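Local coordinates for PKS (PDB 4OQJ), which probably carries out chain-extending condensation of carrier-protein-bound acyl units during assembly of the antibiotic oxazolomycin in Streptomyces albus, at residues C113-L118 / G506-P511; A117-G122 / L694-F699. All coordinates share one frame; numbering follows the deposited sequence.

Contact 1 of 2, residues C113-L118 / G506-P511; sequences CAYEAL and GRRVLP
Tyr-115, held out from helix 105-121, meets Arg-508 of the loop 506-511 almost single-handedly; its hydroxyl and one ring edge carbon do the touching. Just before it on the helix, Ala-114 faces another part of the protein, where its small side chain allows a close fit against Thr-176 and Leu-180 of helix 171-180. At Tyr-115, CG stands anti to the backbone N (chi1 -172°), which sends the ring outward until OH lies 3.3 Å from Arg-508 CB. The two side chains cross at about a right angle. Tyr-115 CE2 sits over one face of the Arg-508 guanidinium, 3.7 Å from Arg-508 NE and toward the rim, but the ring and guanidinium planes are 63° apart, so this is no parallel stack. The bend of the arginine at chi3 (-78°) swings the guanidinium across the ring at CE2, and NH2 donates to the Lys-179 carbonyl. The tyrosine ring also meets Phe-699 edge-to-face. The loop joins helix 496-505 to strand 512-518 and falls in the ketoacyl-synthetase C-terminal extension; here it packs against helix 105-121 of the ketosynthase, whose thiolase-type fold is inferred from its family. The phenol suits a spot that is greasy along its length and polar at its end: water 1 lies 2.7 Å from Tyr-115 OH and is also joined, weakly, to Arg-508 N. Leu-510 adds a nonpolar neighbour, its CD1 4.2 Å from Tyr-115 OH. Within the loop, Gly-506 O accepts a bond from Arg-507 NH1 (2.9 Å), which approaches from above the carbonyl plane, while the acceptor lies in the plane of the guanidinium.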
loop_
_atom_site.group_PDB
_atom_site.type_symbol
_atom_site.label_atom_id
_atom_site.label_comp_id
_atom_site.label_asym_id
_atom_site.label_seq_id
_atom_site.Cartn_x
_atom_site.Cartn_y
_atom_site.Cartn_z
ATOM N N CYS A 113 -7.200 18.763 -2.507
ATOM C CA CYS A 113 -7.099 18.216 -3.873
ATOM C C CYS A 113 -8.047 17.008 -4.093
ATOM O O CYS A 113 -8.673 16.872 -5.148
ATOM C CB CYS A 113 -5.660 17.804 -4.173
ATOM S SG CYS A 113 -5.380 17.382 -5.919
ATOM N N ALA A 114 -8.146 16.136 -3.094
ATOM C CA ALA A 114 -9.048 14.987 -3.168
ATOM C C ALA A 114 -10.506 15.432 -3.241
ATOM O O ALA A 114 -11.296 14.868 -3.999
ATOM C CB ALA A 114 -8.837 14.066 -1.964
ATOM N N TYR A 115 -10.858 16.426 -2.434
ATOM C CA TYR A 115 -12.176 17.037 -2.480
ATOM C C TYR A 115 -12.463 17.513 -3.906
ATOM O O TYR A 115 -13.516 17.220 -4.455
ATOM C CB TYR A 115 -12.244 18.187 -1.473
ATOM C CG TYR A 115 -13.605 18.833 -1.233
ATOM C CD1 TYR A 115 -14.206 19.638 -2.192
ATOM C CD2 TYR A 115 -14.248 18.691 -0.007
ATOM C CE1 TYR A 115 -15.438 20.257 -1.946
ATOM C CE2 TYR A 115 -15.460 19.298 0.251
ATOM C CZ TYR A 115 -16.055 20.079 -0.717
ATOM O OH TYR A 115 -17.262 20.680 -0.443
ATOM N N GLU A 116 -11.512 18.230 -4.503
ATOM C CA GLU A 116 -11.665 18.730 -5.867
ATOM C C GLU A 116 -11.832 17.598 -6.864
ATOM O O GLU A 116 -12.625 17.720 -7.794
ATOM C CB GLU A 116 -10.460 19.580 -6.287
ATOM C CG GLU A 116 -10.402 20.974 -5.673
ATOM C CD GLU A 116 -9.058 21.682 -5.945
ATOM O OE1 GLU A 116 -8.075 20.984 -6.280
ATOM O OE2 GLU A 116 -8.988 22.933 -5.817
ATOM N N ALA A 117 -11.075 16.509 -6.693
ATOM C CA ALA A 117 -11.142 15.397 -7.642
ATOM C C ALA A 117 -12.521 14.740 -7.621
ATOM O O ALA A 117 -13.067 14.391 -8.675
ATOM C CB ALA A 117 -10.061 14.368 -7.352
ATOM N N LEU A 118 -13.081 14.573 -6.430
ATOM C CA LEU A 118 -14.414 13.984 -6.285
ATOM C C LEU A 118 -15.478 14.940 -6.824
ATOM O O LEU A 118 -16.416 14.520 -7.496
ATOM C CB LEU A 118 -14.692 13.633 -4.826
ATOM C CG LEU A 118 -13.963 12.369 -4.366
ATOM C CD1 LEU A 118 -13.834 12.329 -2.868
ATOM C CD2 LEU A 118 -14.714 11.153 -4.878
ATOM N N GLY A 506 -23.618 15.956 -6.794
ATOM C CA GLY A 506 -22.168 15.832 -6.809
ATOM C C GLY A 506 -21.432 16.929 -6.080
ATOM O O GLY A 506 -20.229 17.103 -6.278
ATOM N N ARG A 507 -22.146 17.649 -5.215
ATOM C CA ARG A 507 -21.564 18.760 -4.461
ATOM C C ARG A 507 -21.954 18.641 -2.994
ATOM O O ARG A 507 -23.081 18.270 -2.681
ATOM C CB ARG A 507 -22.034 20.096 -5.040
ATOM C CG ARG A 507 -21.462 20.410 -6.413
ATOM C CD ARG A 507 -19.990 20.767 -6.291
ATOM N NE ARG A 507 -19.334 21.090 -7.559
ATOM C CZ ARG A 507 -18.936 20.189 -8.451
ATOM N NH1 ARG A 507 -19.172 18.894 -8.250
ATOM N NH2 ARG A 507 -18.309 20.582 -9.552
ATOM N N ARG A 508 -21.031 18.942 -2.087
ATOM C CA ARG A 508 -21.342 18.865 -0.666
ATOM C C ARG A 508 -22.524 19.792 -0.326
ATOM O O ARG A 508 -22.601 20.902 -0.833
ATOM C CB ARG A 508 -20.129 19.240 0.175
ATOM C CG ARG A 508 -20.373 19.057 1.665
ATOM C CD ARG A 508 -19.108 19.233 2.466
ATOM N NE ARG A 508 -18.249 18.050 2.403
ATOM C CZ ARG A 508 -17.243 17.828 3.239
ATOM N NH1 ARG A 508 -16.960 18.706 4.193
ATOM N NH2 ARG A 508 -16.527 16.728 3.129
ATOM N N VAL A 509 -23.423 19.327 0.534
ATOM C CA VAL A 509 -24.592 20.114 0.952
ATOM C C VAL A 509 -24.177 21.037 2.076
ATOM O O VAL A 509 -23.886 20.569 3.182
ATOM C CB VAL A 509 -25.749 19.209 1.444
ATOM C CG1 VAL A 509 -26.948 20.048 1.885
ATOM C CG2 VAL A 509 -26.143 18.242 0.365
ATOM N N LEU A 510 -24.135 22.333 1.808
ATOM C CA LEU A 510 -23.576 23.287 2.764
ATOM C C LEU A 510 -24.604 24.380 3.096
ATOM O O LEU A 510 -25.641 24.463 2.440
ATOM C CB LEU A 510 -22.274 23.870 2.206
ATOM C CG LEU A 510 -21.125 22.856 2.079
ATOM C CD1 LEU A 510 -19.990 23.402 1.223
ATOM C CD2 LEU A 510 -20.594 22.496 3.452
ATOM N N PRO A 511 -24.329 25.204 4.130
ATOM C CA PRO A 511 -25.384 26.050 4.725
ATOM C C PRO A 511 -25.795 27.313 3.966
ATOM O O PRO A 511 -26.959 27.711 4.056
ATOM C CB PRO A 511 -24.779 26.461 6.079
ATOM C CG PRO A 511 -23.679 25.495 6.334
ATOM C CD PRO A 511 -23.136 25.141 4.994
HETATM O O HOH W 1 -18.721 21.247 -2.660
#

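Contact 2 of 2, residues A117-G122 / L694-F699; sequences ALERAG and LPTYPF
Glu-119 grips the main chain of the 694-699 segment: Tyr-697 N donates to Glu-119 OE1 at 2.8 Å (N-H...O angle 156°), using the carboxylate's syn lone pair. A glutamate suits this place because its chain, extended beyond CG, spans from the helix to an amide in a segment that is neither helix nor strand. Three waters supply further bridges. Water 2 joins Glu-119 O to Leu-694 N, water 4 runs from Arg-120 NH1 (weakly) to Leu-694 O, and water 3, in the guanidinium plane 2.6 Å from Arg-120 NH1, donates a hydrogen bond to Thr-696 OG1. Arg-120 NH2 is bound to Leu-28 O, which helps fix the group.

Van der Waals contacts centre on Thr-696, whose CB lies 3.2 Å from Glu-119 OE1. Its chi1 of 51° turns OG1 toward water 3 and leaves CG2 over one guanidinium face, 3.7 Å from Arg-120 NH1; the same methyl lies 3.9 Å from Glu-119 CB. The Tyr-697 ring heads away from the helix, and its OH accepts from Asn-472 N.

Gly-122, with positive phi, closes the helix as the C-prime residue of a Schellman motif, while the course of 694-699 is consistent with the linker that in type I synthases follows the acyltransferase and runs back over the ketosynthase, here in an AT-less protein.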
loop_
_atom_site.group_PDB
_atom_site.type_symbol
_atom_site.label_atom_id
_atom_site.label_comp_id
_atom_site.label_asym_id
_atom_site.label_seq_id
_atom_site.Cartn_x
_atom_site.Cartn_y
_atom_site.Cartn_z
ATOM N N ALA A 117 -11.075 16.509 -6.693
ATOM C CA ALA A 117 -11.142 15.397 -7.642
ATOM C C ALA A 117 -12.521 14.740 -7.621
ATOM O O ALA A 117 -13.067 14.391 -8.675
ATOM C CB ALA A 117 -10.061 14.368 -7.352
ATOM N N LEU A 118 -13.081 14.573 -6.430
ATOM C CA LEU A 118 -14.414 13.984 -6.285
ATOM C C LEU A 118 -15.478 14.940 -6.824
ATOM O O LEU A 118 -16.416 14.520 -7.496
ATOM C CB LEU A 118 -14.692 13.633 -4.826
ATOM C CG LEU A 118 -13.963 12.369 -4.366
ATOM C CD1 LEU A 118 -13.834 12.329 -2.868
ATOM C CD2 LEU A 118 -14.714 11.153 -4.878
ATOM N N GLU A 119 -15.322 16.229 -6.551
ATOM C CA GLU A 119 -16.180 17.229 -7.165
ATOM C C GLU A 119 -16.167 17.158 -8.692
ATOM O O GLU A 119 -17.210 17.214 -9.319
ATOM C CB GLU A 119 -15.764 18.624 -6.724
ATOM C CG GLU A 119 -16.404 19.084 -5.441
ATOM C CD GLU A 119 -16.129 20.551 -5.202
ATOM O OE1 GLU A 119 -14.955 20.961 -5.388
ATOM O OE2 GLU A 119 -17.077 21.288 -4.842
ATOM N N ARG A 120 -14.989 17.068 -9.298
ATOM C CA ARG A 120 -14.927 17.031 -10.749
ATOM C C ARG A 120 -15.546 15.740 -11.266
ATOM O O ARG A 120 -16.179 15.744 -12.323
ATOM C CB ARG A 120 -13.477 17.182 -11.236
ATOM C CG ARG A 120 -13.313 17.120 -12.732
ATOM C CD ARG A 120 -12.001 17.754 -13.165
ATOM N NE ARG A 120 -11.982 19.206 -12.953
ATOM C CZ ARG A 120 -11.401 19.829 -11.925
ATOM N NH1 ARG A 120 -11.440 21.157 -11.845
ATOM N NH2 ARG A 120 -10.765 19.147 -10.981
ATOM N N ALA A 121 -15.396 14.651 -10.514
ATOM C CA ALA A 121 -16.030 13.377 -10.869
ATOM C C ALA A 121 -17.547 13.443 -10.758
ATOM O O ALA A 121 -18.258 12.739 -11.481
ATOM C CB ALA A 121 -15.501 12.255 -9.991
ATOM N N GLY A 122 -18.041 14.295 -9.861
ATOM C CA GLY A 122 -19.468 14.487 -9.683
ATOM C C GLY A 122 -20.055 13.676 -8.531
ATOM O O GLY A 122 -21.264 13.483 -8.490
ATOM N N LEU A 694 -17.448 20.445 -13.577
ATOM C CA LEU A 694 -17.840 21.831 -13.345
ATOM C C LEU A 694 -16.813 22.427 -12.392
ATOM O O LEU A 694 -16.004 21.686 -11.843
ATOM C CB LEU A 694 -19.240 21.916 -12.756
ATOM C CG LEU A 694 -20.363 21.357 -13.627
ATOM C CD1 LEU A 694 -21.632 21.245 -12.825
ATOM C CD2 LEU A 694 -20.589 22.248 -14.830
ATOM N N PRO A 695 -16.826 23.758 -12.194
ATOM C CA PRO A 695 -15.784 24.308 -11.318
ATOM C C PRO A 695 -15.859 23.720 -9.918
ATOM O O PRO A 695 -16.930 23.283 -9.503
ATOM C CB PRO A 695 -16.078 25.805 -11.307
ATOM C CG PRO A 695 -16.774 26.058 -12.640
ATOM C CD PRO A 695 -17.605 24.820 -12.869
ATOM N N THR A 696 -14.723 23.710 -9.227
ATOM C CA THR A 696 -14.600 23.081 -7.918
ATOM C C THR A 696 -14.645 24.153 -6.832
ATOM O O THR A 696 -14.662 25.348 -7.137
ATOM C CB THR A 696 -13.311 22.234 -7.851
ATOM O OG1 THR A 696 -12.165 23.004 -8.276
ATOM C CG2 THR A 696 -13.456 21.056 -8.780
ATOM N N TYR A 697 -14.717 23.726 -5.577
ATOM C CA TYR A 697 -15.008 24.612 -4.456
ATOM C C TYR A 697 -13.969 25.737 -4.292
ATOM O O TYR A 697 -12.763 25.499 -4.426
ATOM C CB TYR A 697 -15.093 23.798 -3.156
ATOM C CG TYR A 697 -15.662 24.598 -2.001
ATOM C CD1 TYR A 697 -17.032 24.658 -1.784
ATOM C CD2 TYR A 697 -14.832 25.319 -1.147
ATOM C CE1 TYR A 697 -17.563 25.400 -0.743
ATOM C CE2 TYR A 697 -15.358 26.064 -0.091
ATOM C CZ TYR A 697 -16.732 26.100 0.101
ATOM O OH TYR A 697 -17.282 26.845 1.134
ATOM N N PRO A 698 -14.435 26.975 -4.013
ATOM C CA PRO A 698 -13.496 28.088 -3.809
ATOM C C PRO A 698 -13.002 28.144 -2.359
ATOM O O PRO A 698 -13.440 28.977 -1.563
ATOM C CB PRO A 698 -14.327 29.312 -4.175
ATOM C CG PRO A 698 -15.720 28.930 -3.811
ATOM C CD PRO A 698 -15.831 27.446 -4.087
ATOM N N PHE A 699 -12.083 27.242 -2.029
ATOM C CA PHE A 699 -11.569 27.119 -0.676
ATOM C C PHE A 699 -11.103 28.460 -0.150
ATOM O O PHE A 699 -10.441 29.203 -0.861
ATOM C CB PHE A 699 -10.409 26.127 -0.633
ATOM C CG PHE A 699 -10.778 24.751 -1.093
ATOM C CD1 PHE A 699 -11.498 23.899 -0.271
ATOM C CD2 PHE A 699 -10.407 24.314 -2.351
ATOM C CE1 PHE A 699 -11.825 22.612 -0.692
ATOM C CE2 PHE A 699 -10.742 23.048 -2.782
ATOM C CZ PHE A 699 -11.445 22.199 -1.964
HETATM O O HOH W 2 -18.126 18.521 -11.658
HETATM O O HOH W 3 -10.122 21.644 -9.706
HETATM O O HOH W 4 -13.704 21.542 -13.152
#

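Contact 1 and contact 2 lie about 6 Å apart, between centres, and share Ala-117 and Leu-118, neighbours on helix 105-121. Along the chain that helix comes first, the loop 506-511 follows nearly 400 residues later, and the segment 694-699 comes last. The two later partners also meet each other: Arg-507 NH2 lies 3.0 Å from Pro-695 O, a probable hydrogen bond. Toward the helix, Arg-507 NE forms a salt bridge with Glu-119 OE2 at 3.5 Å. Arg-507 therefore ties together the helix, its own loop and the 694-699 segment. One helix of the ketosynthase core, beside strand 23-31 of its large sheet, thereby gathers both the linker region and the returning C-terminal segment into one body.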